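Side-chain contacts in sulfatase (Bacteroides fragilis CAG:558, PDB 6USS), which probably hydrolyses aryl sulfate esters as a calcium-dependent member of the sulfatase family from a gut bacterium: residues K241-A246 with M303-K308; N314-F319 with L388-V393; P502-K505 with P510-W513. The protein carries 1 engineered substitution. One frame throughout, in Å; residues are numbered along the deposited sequence.

How the contacts relate
Contacts 1 and 2 lie on the same side of the chain's centre and meet through helix 283-308 and strand 315-321, which follow each other in sequence: L306 CD2 lies 3.6 Å from T315 OG1. Contact 2 is wholly buried and apolar, strand against helix. Contact 1, between two helices, joins a buried leucine-indole pair to a hydrogen bond from the indole to the amide of an exposed asparagine. Contact 3, on the opposite side of the centre and about 28 Å from contact 2 between nearest atoms, is a partly buried contact between segments close in sequence that combines a backbone bond with proline packing and sulfur over a ring.

Contact 1 of 3, residues K241-A246 with M303-K308; sequences KALNHA and MDWLDK
W305 reaches from helix 283-308 to helix 231-247 and is met there by two successive residues, L243 on a ring face and N244 at the ring edge. Its CG stands anti to the backbone N (chi1 -176°), which carries the indole out toward helix 231-247. Followed outward from CB, the side chain first meets L243 where the rings begin: CD2 and, more closely, CE3 at 3.6 Å lie against CD1 of L243. CZ3 borders on the same methyl, and farther round the six-membered ring CH2 and CZ2 come under the leucine CB, which sits 3.5 Å from CZ2. L243 CB is 3.7 Å from the centroid of the W305 six-membered ring and 18° off its normal, a CH-pi contact over the face, though offset toward the rim.

This is helix-to-helix packing in the alkaline-phosphatase-like sulfatase fold, where helices flank a large mixed sheet: A242 and A246 touch strand 159-164, and L306, at the edge of the indole, touches strands 315-321 and 357-363. On the pyrrole side NE1 donates to OD1 of N244 over 2.9 Å, with an N-H...O angle of 153°. The oxygen lies exactly in the indole plane, whereas NE1 stands well above the carbonyl plane of N244 and so is not on a lone pair. That one bond satisfies the polar atom of a buried indole with an acceptor from an exposed residue. On the outer side of helix 231-247, H245 NE2 is hydrogen-bonded to E176 of the second subunit.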
ATOM      1  N   LYS A 241      -7.140 -14.536  -7.899  1.00 21.80           N
ATOM      2  CA  LYS A 241      -6.258 -13.796  -8.799  1.00 20.15           C
ATOM      3  C   LYS A 241      -5.137 -13.095  -8.060  1.00 22.36           C
ATOM      4  O   LYS A 241      -4.054 -12.933  -8.625  1.00 21.76           O
ATOM      5  CB  LYS A 241      -7.019 -12.767  -9.652  1.00 19.49           C
ATOM      6  CG  LYS A 241      -8.321 -13.239 -10.251  1.00 29.76           C
ATOM      7  CD  LYS A 241      -9.193 -12.034 -10.616  1.00 37.43           C
ATOM      8  CE  LYS A 241     -10.329 -12.404 -11.576  1.00 37.69           C
ATOM      9  NZ  LYS A 241     -11.241 -11.222 -11.755  1.00 32.45           N
ATOM     10  N   ALA A 242      -5.366 -12.665  -6.823  1.00 16.71           N
ATOM     11  CA  ALA A 242      -4.257 -12.071  -6.090  1.00 15.89           C
ATOM     12  C   ALA A 242      -3.166 -13.099  -5.831  1.00 20.82           C
ATOM     13  O   ALA A 242      -1.977 -12.748  -5.787  1.00 18.07           O
ATOM     14  CB  ALA A 242      -4.736 -11.468  -4.774  1.00 17.30           C
ATOM     15  N   LEU A 243      -3.562 -14.371  -5.687  1.00 18.33           N
ATOM     16  CA  LEU A 243      -2.629 -15.464  -5.447  1.00 18.98           C
ATOM     17  C   LEU A 243      -1.895 -15.869  -6.725  1.00 24.70           C
ATOM     18  O   LEU A 243      -0.691 -16.166  -6.688  1.00 24.43           O
ATOM     19  CB  LEU A 243      -3.381 -16.661  -4.866  1.00 15.84           C
ATOM     20  CG  LEU A 243      -3.769 -16.594  -3.392  1.00 19.17           C
ATOM     21  CD1 LEU A 243      -4.482 -17.872  -2.960  1.00 21.02           C
ATOM     22  CD2 LEU A 243      -2.537 -16.366  -2.538  1.00 18.10           C
ATOM     23  N   ASN A 244      -2.598 -15.894  -7.862  1.00 19.85           N
ATOM     24  CA  ASN A 244      -1.905 -16.116  -9.126  1.00 23.68           C
ATOM     25  C   ASN A 244      -0.856 -15.030  -9.365  1.00 19.94           C
ATOM     26  O   ASN A 244       0.294 -15.334  -9.696  1.00 22.51           O
ATOM     27  CB  ASN A 244      -2.918 -16.204 -10.262  1.00 17.51           C
ATOM     28  CG  ASN A 244      -3.717 -17.510 -10.222  1.00 22.65           C
ATOM     29  OD1 ASN A 244      -3.181 -18.569  -9.875  1.00 21.66           O
ATOM     30  ND2 ASN A 244      -5.001 -17.438 -10.555  1.00 17.70           N
ATOM     31  N   HIS A 245      -1.215 -13.765  -9.139  1.00 18.35           N
ATOM     32  CA  HIS A 245      -0.239 -12.684  -9.239  1.00 19.76           C
ATOM     33  C   HIS A 245       0.921 -12.902  -8.271  1.00 22.14           C
ATOM     34  O   HIS A 245       2.083 -12.663  -8.625  1.00 22.02           O
ATOM     35  CB  HIS A 245      -0.925 -11.338  -8.977  1.00 16.93           C
ATOM     36  CG  HIS A 245      -0.316 -10.181  -9.708  1.00 18.77           C
ATOM     37  ND1 HIS A 245      -1.071  -9.134 -10.197  1.00 27.03           N
ATOM     38  CD2 HIS A 245       0.972  -9.897 -10.025  1.00 22.73           C
ATOM     39  CE1 HIS A 245      -0.274  -8.264 -10.796  1.00 32.59           C
ATOM     40  NE2 HIS A 245       0.972  -8.702 -10.706  1.00 20.30           N
ATOM     41  N   ALA A 246       0.629 -13.384  -7.054  1.00 21.65           N
ATOM     42  CA  ALA A 246       1.685 -13.611  -6.065  1.00 22.27           C
ATOM     43  C   ALA A 246       2.667 -14.696  -6.507  1.00 24.48           C
ATOM     44  O   ALA A 246       3.839 -14.674  -6.110  1.00 21.52           O
ATOM     45  CB  ALA A 246       1.076 -13.975  -4.714  1.00 18.30           C
ATOM     46  N   MET A 303      -8.184 -23.893  -0.752  1.00 17.26           N
ATOM     47  CA  MET A 303      -7.451 -25.126  -0.492  1.00 20.33           C
ATOM     48  C   MET A 303      -7.148 -25.869  -1.793  1.00 23.93           C
ATOM     49  O   MET A 303      -6.056 -26.434  -1.955  1.00 19.78           O
ATOM     50  CB  MET A 303      -8.235 -26.011   0.480  1.00 20.73           C
ATOM     51  CG  MET A 303      -8.223 -25.526   1.947  1.00 19.29           C
ATOM     52  SD  MET A 303      -9.459 -26.329   3.037  1.00 29.25           S
ATOM     53  CE  MET A 303      -8.714 -27.954   3.286  1.00 23.66           C
ATOM     54  N   ASP A 304      -8.100 -25.865  -2.737  1.00 20.21           N
ATOM     55  CA  ASP A 304      -7.858 -26.485  -4.035  1.00 22.58           C
ATOM     56  C   ASP A 304      -6.864 -25.672  -4.838  1.00 25.81           C
ATOM     57  O   ASP A 304      -6.023 -26.241  -5.542  1.00 24.94           O
ATOM     58  CB  ASP A 304      -9.156 -26.645  -4.835  1.00 20.88           C
ATOM     59  CG  ASP A 304     -10.222 -27.421  -4.082  1.00 33.14           C
ATOM     60  OD1 ASP A 304      -9.883 -28.144  -3.110  1.00 44.66           O
ATOM     61  OD2 ASP A 304     -11.410 -27.311  -4.464  1.00 32.98           O
ATOM     62  N   TRP A 305      -6.943 -24.338  -4.744  1.00 23.25           N
ATOM     63  CA  TRP A 305      -5.956 -23.508  -5.423  1.00 23.51           C
ATOM     64  C   TRP A 305      -4.550 -23.847  -4.941  1.00 25.45           C
ATOM     65  O   TRP A 305      -3.628 -24.010  -5.753  1.00 26.03           O
ATOM     66  CB  TRP A 305      -6.254 -22.017  -5.235  1.00 17.78           C
ATOM     67  CG  TRP A 305      -5.287 -21.192  -6.022  1.00 22.46           C
ATOM     68  CD1 TRP A 305      -5.442 -20.732  -7.306  1.00 24.35           C
ATOM     69  CD2 TRP A 305      -3.982 -20.769  -5.605  1.00 20.88           C
ATOM     70  NE1 TRP A 305      -4.321 -20.039  -7.700  1.00 19.51           N
ATOM     71  CE2 TRP A 305      -3.414 -20.044  -6.670  1.00 18.64           C
ATOM     72  CE3 TRP A 305      -3.240 -20.932  -4.430  1.00 21.25           C
ATOM     73  CZ2 TRP A 305      -2.143 -19.487  -6.594  1.00 20.90           C
ATOM     74  CZ3 TRP A 305      -1.976 -20.366  -4.358  1.00 18.02           C
ATOM     75  CH2 TRP A 305      -1.442 -19.655  -5.435  1.00 18.40           C
ATOM     76  N   LEU A 306      -4.374 -23.981  -3.620  1.00 23.88           N
ATOM     77  CA  LEU A 306      -3.084 -24.402  -3.069  1.00 23.33           C
ATOM     78  C   LEU A 306      -2.650 -25.755  -3.624  1.00 22.41           C
ATOM     79  O   LEU A 306      -1.490 -25.924  -4.022  1.00 20.43           O
ATOM     80  CB  LEU A 306      -3.143 -24.462  -1.540  1.00 19.86           C
ATOM     81  CG  LEU A 306      -3.232 -23.168  -0.725  1.00 22.84           C
ATOM     82  CD1 LEU A 306      -3.409 -23.484   0.766  1.00 17.22           C
ATOM     83  CD2 LEU A 306      -1.998 -22.317  -0.957  1.00 18.70           C
ATOM     84  N   ASP A 307      -3.566 -26.740  -3.617  1.00 22.68           N
ATOM     85  CA  ASP A 307      -3.256 -28.082  -4.119  1.00 22.55           C
ATOM     86  C   ASP A 307      -2.770 -28.027  -5.558  1.00 23.69           C
ATOM     87  O   ASP A 307      -1.775 -28.670  -5.908  1.00 26.34           O
ATOM     88  CB  ASP A 307      -4.483 -29.008  -4.047  1.00 20.22           C
ATOM     89  CG  ASP A 307      -4.809 -29.463  -2.635  1.00 31.37           C
ATOM     90  OD1 ASP A 307      -3.874 -29.633  -1.821  1.00 42.15           O
ATOM     91  OD2 ASP A 307      -6.011 -29.657  -2.327  1.00 40.26           O
ATOM     92  N   LYS A 308      -3.451 -27.250  -6.403  1.00 23.61           N
ATOM     93  CA  LYS A 308      -3.199 -27.276  -7.836  1.00 26.04           C
ATOM     94  C   LYS A 308      -2.030 -26.404  -8.268  1.00 25.31           C
ATOM     95  O   LYS A 308      -1.614 -26.517  -9.421  1.00 29.48           O
ATOM     96  CB  LYS A 308      -4.476 -26.886  -8.605  1.00 20.19           C
ATOM     97  CG  LYS A 308      -5.437 -28.077  -8.746  1.00 35.87           C
ATOM     98  CD  LYS A 308      -6.841 -27.819  -8.157  1.00 51.49           C
ATOM     99  CE  LYS A 308      -7.618 -26.736  -8.931  1.00 44.32           C
ATOM    100  NZ  LYS A 308      -9.027 -26.598  -8.457  1.00 44.54           N
TER

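Contact 2 of 3, residues N314-F319 with L388-V393; sequences NTIVIF and LEMAQV
M390 on helix 383-390 lays its whole side chain against two isoleucines of strand 315-321, and the contact consists entirely of apolar packing. Two kinds of approach can be told apart. The first is oblique crossing, between M390 and I316. The CD1 methyl of I316 rests on the root of the methionine, 3.6 Å from M390 CG and equally near CB, and also borders on SD. The other branch, CG2 of I316, lies farther along the methionine, 4.0 Å from M390 CE. The isoleucine thus spans most of the length of its partner with two methyls. Beyond CG the methionine is fully extended (chi2 161°, chi3 169°), which keeps SD and CE moving on past I316 and toward the next inward-facing residue of the strand.

The second kind is end-on. I318 and M390 reach toward each other tip to tip; I318 CD1 lies 3.9 Å from M390 CE and as far from SD. I316 and I318 alternate with V317, as neighbours on one face of a strand do, and the unbranched, flexible methionine serves both of them from a single position. All three side chains are buried.

Immediately after M390 the helix ends in a Schellman motif: Q392 takes a positive phi (60°), V393 N bonds back to L388 O over 2.9 Å, and Q392 N bonds to E389 O.

The I318 side chain is about 12 Å from that of D322, a residue of the calcium site just beyond strand 315-321. In the central mixed sheet, this strand runs between parallel strand 35-41 and antiparallel strand 357-363. M390 also touches I36 of strand 35-41, while V317 and F319 pack on helix 67-74, and L388 and A391 turn to helix 149-155.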
ATOM      1  N   ASN A 314       3.896 -25.963   1.596  1.00 22.31           N
ATOM      2  CA  ASN A 314       4.633 -24.868   2.202  1.00 20.28           C
ATOM      3  C   ASN A 314       3.721 -23.686   2.524  1.00 22.88           C
ATOM      4  O   ASN A 314       4.148 -22.529   2.459  1.00 21.60           O
ATOM      5  CB  ASN A 314       5.796 -24.445   1.308  1.00 20.48           C
ATOM      6  CG  ASN A 314       6.905 -23.722   2.094  1.00 38.16           C
ATOM      7  OD1 ASN A 314       7.062 -23.923   3.312  1.00 32.44           O
ATOM      8  ND2 ASN A 314       7.667 -22.865   1.401  1.00 36.82           N
ATOM      9  N   THR A 315       2.466 -23.962   2.891  1.00 21.24           N
ATOM     10  CA  THR A 315       1.514 -22.921   3.258  1.00 17.62           C
ATOM     11  C   THR A 315       0.829 -23.279   4.563  1.00 15.12           C
ATOM     12  O   THR A 315       0.315 -24.389   4.715  1.00 20.71           O
ATOM     13  CB  THR A 315       0.455 -22.711   2.175  1.00 21.01           C
ATOM     14  OG1 THR A 315       1.072 -22.216   0.975  1.00 19.08           O
ATOM     15  CG2 THR A 315      -0.589 -21.721   2.657  1.00 16.96           C
ATOM     16  N   ILE A 316       0.817 -22.336   5.490  1.00 15.33           N
ATOM     17  CA  ILE A 316       0.083 -22.465   6.739  1.00 14.98           C
ATOM     18  C   ILE A 316      -1.310 -21.874   6.552  1.00 18.10           C
ATOM     19  O   ILE A 316      -1.463 -20.747   6.064  1.00 19.17           O
ATOM     20  CB  ILE A 316       0.828 -21.761   7.882  1.00 17.08           C
ATOM     21  CG1 ILE A 316       2.178 -22.409   8.142  1.00 19.65           C
ATOM     22  CG2 ILE A 316       0.016 -21.786   9.150  1.00 18.21           C
ATOM     23  CD1 ILE A 316       2.989 -21.673   9.205  1.00 20.89           C
ATOM     24  N   VAL A 317      -2.328 -22.631   6.942  1.00 13.77           N
ATOM     25  CA  VAL A 317      -3.710 -22.188   6.885  1.00 15.01           C
ATOM     26  C   VAL A 317      -4.216 -22.081   8.315  1.00 17.82           C
ATOM     27  O   VAL A 317      -4.180 -23.058   9.074  1.00 15.64           O
ATOM     28  CB  VAL A 317      -4.576 -23.150   6.056  1.00 17.87           C
ATOM     29  CG1 VAL A 317      -6.029 -22.685   6.044  1.00 11.85           C
ATOM     30  CG2 VAL A 317      -4.025 -23.294   4.646  1.00 12.28           C
ATOM     31  N   ILE A 318      -4.667 -20.888   8.693  1.00 22.62           N
ATOM     32  CA  ILE A 318      -5.259 -20.663  10.003  1.00 16.03           C
ATOM     33  C   ILE A 318      -6.706 -20.258   9.797  1.00 17.20           C
ATOM     34  O   ILE A 318      -6.989 -19.230   9.170  1.00 16.68           O
ATOM     35  CB  ILE A 318      -4.513 -19.598  10.817  1.00 17.26           C
ATOM     36  CG1 ILE A 318      -3.011 -19.883  10.881  1.00 17.92           C
ATOM     37  CG2 ILE A 318      -5.075 -19.574  12.218  1.00 15.87           C
ATOM     38  CD1 ILE A 318      -2.187 -18.725  11.431  1.00 10.87           C
ATOM     39  N   PHE A 319      -7.614 -21.061  10.333  1.00 19.82           N
ATOM     40  CA  PHE A 319      -9.039 -20.781  10.324  1.00 17.53           C
ATOM     41  C   PHE A 319      -9.425 -20.176  11.663  1.00 20.52           C
ATOM     42  O   PHE A 319      -9.036 -20.697  12.719  1.00 15.97           O
ATOM     43  CB  PHE A 319      -9.845 -22.056  10.075  1.00 15.59           C
ATOM     44  CG  PHE A 319     -11.301 -21.817   9.864  1.00 16.45           C
ATOM     45  CD1 PHE A 319     -12.158 -21.651  10.946  1.00 17.53           C
ATOM     46  CD2 PHE A 319     -11.826 -21.784   8.587  1.00 15.82           C
ATOM     47  CE1 PHE A 319     -13.510 -21.444  10.750  1.00 18.42           C
ATOM     48  CE2 PHE A 319     -13.183 -21.569   8.383  1.00 17.23           C
ATOM     49  CZ  PHE A 319     -14.025 -21.400   9.468  1.00 17.92           C
ATOM     50  N   LEU A 388       4.117 -14.009  13.252  1.00 17.30           N
ATOM     51  CA  LEU A 388       5.484 -13.551  13.027  1.00 19.97           C
ATOM     52  C   LEU A 388       6.492 -14.680  13.225  1.00 23.46           C
ATOM     53  O   LEU A 388       7.496 -14.756  12.496  1.00 20.29           O
ATOM     54  CB  LEU A 388       5.786 -12.375  13.954  1.00 17.76           C
ATOM     55  CG  LEU A 388       4.898 -11.161  13.648  1.00 18.83           C
ATOM     56  CD1 LEU A 388       5.155 -10.038  14.627  1.00 18.80           C
ATOM     57  CD2 LEU A 388       5.070 -10.689  12.202  1.00 12.35           C
ATOM     58  N   GLU A 389       6.251 -15.554  14.211  1.00 17.11           N
ATOM     59  CA  GLU A 389       7.140 -16.687  14.448  1.00 20.12           C
ATOM     60  C   GLU A 389       7.010 -17.727  13.344  1.00 22.17           C
ATOM     61  O   GLU A 389       8.007 -18.332  12.929  1.00 17.11           O
ATOM     62  CB  GLU A 389       6.843 -17.312  15.811  1.00 20.40           C
ATOM     63  CG  GLU A 389       7.611 -18.602  16.102  1.00 18.12           C
ATOM     64  CD  GLU A 389       7.520 -19.025  17.573  1.00 31.28           C
ATOM     65  OE1 GLU A 389       6.877 -18.296  18.379  1.00 26.82           O
ATOM     66  OE2 GLU A 389       8.108 -20.077  17.929  1.00 28.09           O
ATOM     67  N   MET A 390       5.788 -17.951  12.857  1.00 23.44           N
ATOM     68  CA  MET A 390       5.613 -18.849  11.727  1.00 18.88           C
ATOM     69  C   MET A 390       6.390 -18.344  10.530  1.00 19.82           C
ATOM     70  O   MET A 390       6.936 -19.134   9.747  1.00 23.89           O
ATOM     71  CB  MET A 390       4.132 -18.980  11.374  1.00 18.99           C
ATOM     72  CG  MET A 390       3.325 -19.863  12.278  1.00 23.07           C
ATOM     73  SD  MET A 390       1.587 -19.454  12.049  1.00 24.98           S
ATOM     74  CE  MET A 390       0.752 -20.767  12.908  1.00 16.61           C
ATOM     75  N   ALA A 391       6.433 -17.021  10.365  1.00 20.75           N
ATOM     76  CA  ALA A 391       7.138 -16.391   9.257  1.00 19.45           C
ATOM     77  C   ALA A 391       8.636 -16.266   9.510  1.00 19.07           C
ATOM     78  O   ALA A 391       9.357 -15.719   8.665  1.00 17.85           O
ATOM     79  CB  ALA A 391       6.527 -15.021   8.973  1.00 19.98           C
ATOM     80  N   GLN A 392       9.117 -16.783  10.641  1.00 23.13           N
ATOM     81  CA  GLN A 392      10.536 -16.769  10.979  1.00 24.11           C
ATOM     82  C   GLN A 392      11.066 -15.345  11.043  1.00 18.78           C
ATOM     83  O   GLN A 392      12.208 -15.072  10.672  1.00 26.35           O
ATOM     84  CB  GLN A 392      11.347 -17.616   9.995  1.00 19.42           C
ATOM     85  CG  GLN A 392      10.822 -19.023   9.831  1.00 12.60           C
ATOM     86  CD  GLN A 392      11.555 -19.766   8.738  1.00 15.89           C
ATOM     87  OE1 GLN A 392      12.665 -19.388   8.347  1.00 25.02           O
ATOM     88  NE2 GLN A 392      10.934 -20.815   8.216  1.00 15.67           N
ATOM     89  N   VAL A 393      10.209 -14.425  11.470  1.00 19.51           N
ATOM     90  CA  VAL A 393      10.645 -13.086  11.839  1.00 22.21           C
ATOM     91  C   VAL A 393      11.255 -13.188  13.233  1.00 21.79           C
ATOM     92  O   VAL A 393      10.586 -12.926  14.242  1.00 22.17           O
ATOM     93  CB  VAL A 393       9.477 -12.083  11.780  1.00 19.73           C
ATOM     94  CG1 VAL A 393       9.970 -10.647  11.986  1.00 21.74           C
ATOM     95  CG2 VAL A 393       8.771 -12.206  10.436  1.00 20.59           C
TER

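Contact 3 of 3, residues P502-K505 with P510-W513; sequences PSFK and PCPW
C511 places its sulfur over the ring of F504, and the first torsions of both residues put them there. In the phenylalanine CG is anti to the carbonyl carbon and beside the backbone N (chi1 -75°), an arrangement that swings the ring to where the second segment passes. The cysteine SG likewise stands beside its own N, projecting back toward residues 502-505. The result is a sulfur-aromatic contact of nearly axial geometry: C511 SG lies 3.8 Å from the F504 ring centroid, 12° off the normal. Because it is centred over the face, the sulfur is at similar distances from many ring atoms, the nearest being F504 CZ at 3.7 Å. At the edge of the same ring, near its plane, CD of P512 approaches F504 CE2 to 3.9 Å, so that successive residues address face and rim.

The backbone here brings together two short segments, separated by four residues and joined by a single beta bridge between S503 and P510. Its bond runs from C511 N to P502 O, 2.8 Å long and nearly straight at 167°. On its other side S503 pairs with N125, so strand 503-504 forms a small antiparallel sheet with strand 124-125.

The remaining side chains close round this bridge. CB of P502 packs 3.8 Å from C511 SG, which therefore lies against both the pyrrolidine and the aromatic ring. The CB of S503 rests 3.7 Å from CA of P510. Farther along, P512 O is hydrogen-bonded to Y453 OH, and the indole of W513 makes cation-pi contacts with R501 and R495.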
ATOM      1  N   PRO A 502     -16.663   2.446  32.722  1.00 27.17           N
ATOM      2  CA  PRO A 502     -17.752   3.423  32.669  1.00 19.34           C
ATOM      3  C   PRO A 502     -17.807   4.212  33.966  1.00 24.47           C
ATOM      4  O   PRO A 502     -17.174   3.862  34.965  1.00 21.37           O
ATOM      5  CB  PRO A 502     -19.011   2.564  32.503  1.00 20.46           C
ATOM      6  CG  PRO A 502     -18.526   1.142  32.325  1.00 23.60           C
ATOM      7  CD  PRO A 502     -17.156   1.076  32.899  1.00 24.80           C
ATOM      8  N   SER A 503     -18.599   5.283  33.936  1.00 20.43           N
ATOM      9  CA  SER A 503     -18.880   6.058  35.132  1.00 26.29           C
ATOM     10  C   SER A 503     -20.392   6.206  35.299  1.00 28.84           C
ATOM     11  O   SER A 503     -21.161   6.105  34.337  1.00 25.07           O
ATOM     12  CB  SER A 503     -18.193   7.433  35.081  1.00 22.83           C
ATOM     13  OG  SER A 503     -18.768   8.238  34.074  1.00 32.43           O
ATOM     14  N   PHE A 504     -20.820   6.429  36.535  1.00 25.49           N
ATOM     15  CA  PHE A 504     -22.242   6.538  36.821  1.00 27.93           C
ATOM     16  C   PHE A 504     -22.746   7.961  36.602  1.00 30.66           C
ATOM     17  O   PHE A 504     -22.065   8.940  36.924  1.00 28.39           O
ATOM     18  CB  PHE A 504     -22.518   6.099  38.255  1.00 27.80           C
ATOM     19  CG  PHE A 504     -22.457   4.617  38.447  1.00 24.24           C
ATOM     20  CD1 PHE A 504     -23.286   3.781  37.716  1.00 17.10           C
ATOM     21  CD2 PHE A 504     -21.560   4.055  39.344  1.00 21.13           C
ATOM     22  CE1 PHE A 504     -23.238   2.412  37.890  1.00 17.60           C
ATOM     23  CE2 PHE A 504     -21.510   2.685  39.523  1.00 23.85           C
ATOM     24  CZ  PHE A 504     -22.359   1.862  38.799  1.00 19.83           C
ATOM     25  N   LYS A 505     -23.959   8.072  36.056  1.00 29.68           N
ATOM     26  CA  LYS A 505     -24.525   9.392  35.798  1.00 34.81           C
ATOM     27  C   LYS A 505     -25.040  10.068  37.071  1.00 38.25           C
ATOM     28  O   LYS A 505     -24.955  11.301  37.191  1.00 31.11           O
ATOM     29  CB  LYS A 505     -25.636   9.282  34.755  1.00 27.19           C
ATOM     30  CG  LYS A 505     -25.098   9.196  33.339  1.00 27.53           C
ATOM     31  CD  LYS A 505     -26.207   9.157  32.309  1.00 22.95           C
ATOM     32  CE  LYS A 505     -25.638   9.260  30.892  1.00 23.09           C
ATOM     33  NZ  LYS A 505     -26.715   9.077  29.867  1.00 24.94           N
ATOM     34  N   PRO A 510     -16.507   7.239  38.643  1.00 24.15           N
ATOM     35  CA  PRO A 510     -16.317   5.980  37.902  1.00 27.60           C
ATOM     36  C   PRO A 510     -16.982   4.800  38.600  1.00 26.51           C
ATOM     37  O   PRO A 510     -17.107   4.770  39.828  1.00 34.75           O
ATOM     38  CB  PRO A 510     -14.790   5.815  37.867  1.00 21.86           C
ATOM     39  CG  PRO A 510     -14.266   7.201  37.970  1.00 20.60           C
ATOM     40  CD  PRO A 510     -15.235   7.950  38.858  1.00 20.10           C
ATOM     41  N   CYS A 511     -17.409   3.815  37.804  1.00 22.45           N
ATOM     42  CA  CYS A 511     -17.852   2.545  38.378  1.00 22.32           C
ATOM     43  C   CYS A 511     -16.693   1.856  39.098  1.00 24.76           C
ATOM     44  O   CYS A 511     -15.561   1.864  38.600  1.00 27.23           O
ATOM     45  CB  CYS A 511     -18.393   1.607  37.291  1.00 21.44           C
ATOM     46  SG  CYS A 511     -19.682   2.291  36.224  1.00 25.43           S
ATOM     47  N   PRO A 512     -16.936   1.255  40.262  1.00 24.59           N
ATOM     48  CA  PRO A 512     -15.856   0.546  40.967  1.00 23.09           C
ATOM     49  C   PRO A 512     -15.199  -0.503  40.087  1.00 27.10           C
ATOM     50  O   PRO A 512     -15.874  -1.261  39.390  1.00 23.45           O
ATOM     51  CB  PRO A 512     -16.568  -0.124  42.153  1.00 28.22           C
ATOM     52  CG  PRO A 512     -17.861   0.614  42.310  1.00 32.67           C
ATOM     53  CD  PRO A 512     -18.232   1.159  40.962  1.00 27.01           C
ATOM     54  N   TRP A 513     -13.870  -0.556  40.137  1.00 29.78           N
ATOM     55  CA  TRP A 513     -13.130  -1.691  39.609  1.00 22.08           C
ATOM     56  C   TRP A 513     -13.640  -2.953  40.300  1.00 27.95           C
ATOM     57  O   TRP A 513     -14.210  -2.853  41.395  1.00 29.43           O
ATOM     58  CB  TRP A 513     -11.628  -1.522  39.864  1.00 25.62           C
ATOM     59  CG  TRP A 513     -10.939  -0.459  39.085  1.00 23.14           C
ATOM     60  CD1 TRP A 513     -10.200   0.568  39.593  1.00 22.13           C
ATOM     61  CD2 TRP A 513     -10.875  -0.333  37.655  1.00 25.94           C
ATOM     62  NE1 TRP A 513      -9.700   1.334  38.579  1.00 23.09           N
ATOM     63  CE2 TRP A 513     -10.098   0.811  37.376  1.00 24.55           C
ATOM     64  CE3 TRP A 513     -11.413  -1.065  36.587  1.00 20.88           C
ATOM     65  CZ2 TRP A 513      -9.839   1.245  36.071  1.00 21.67           C
ATOM     66  CZ3 TRP A 513     -11.162  -0.635  35.292  1.00 21.90           C
ATOM     67  CH2 TRP A 513     -10.390   0.515  35.044  1.00 23.01           C
TER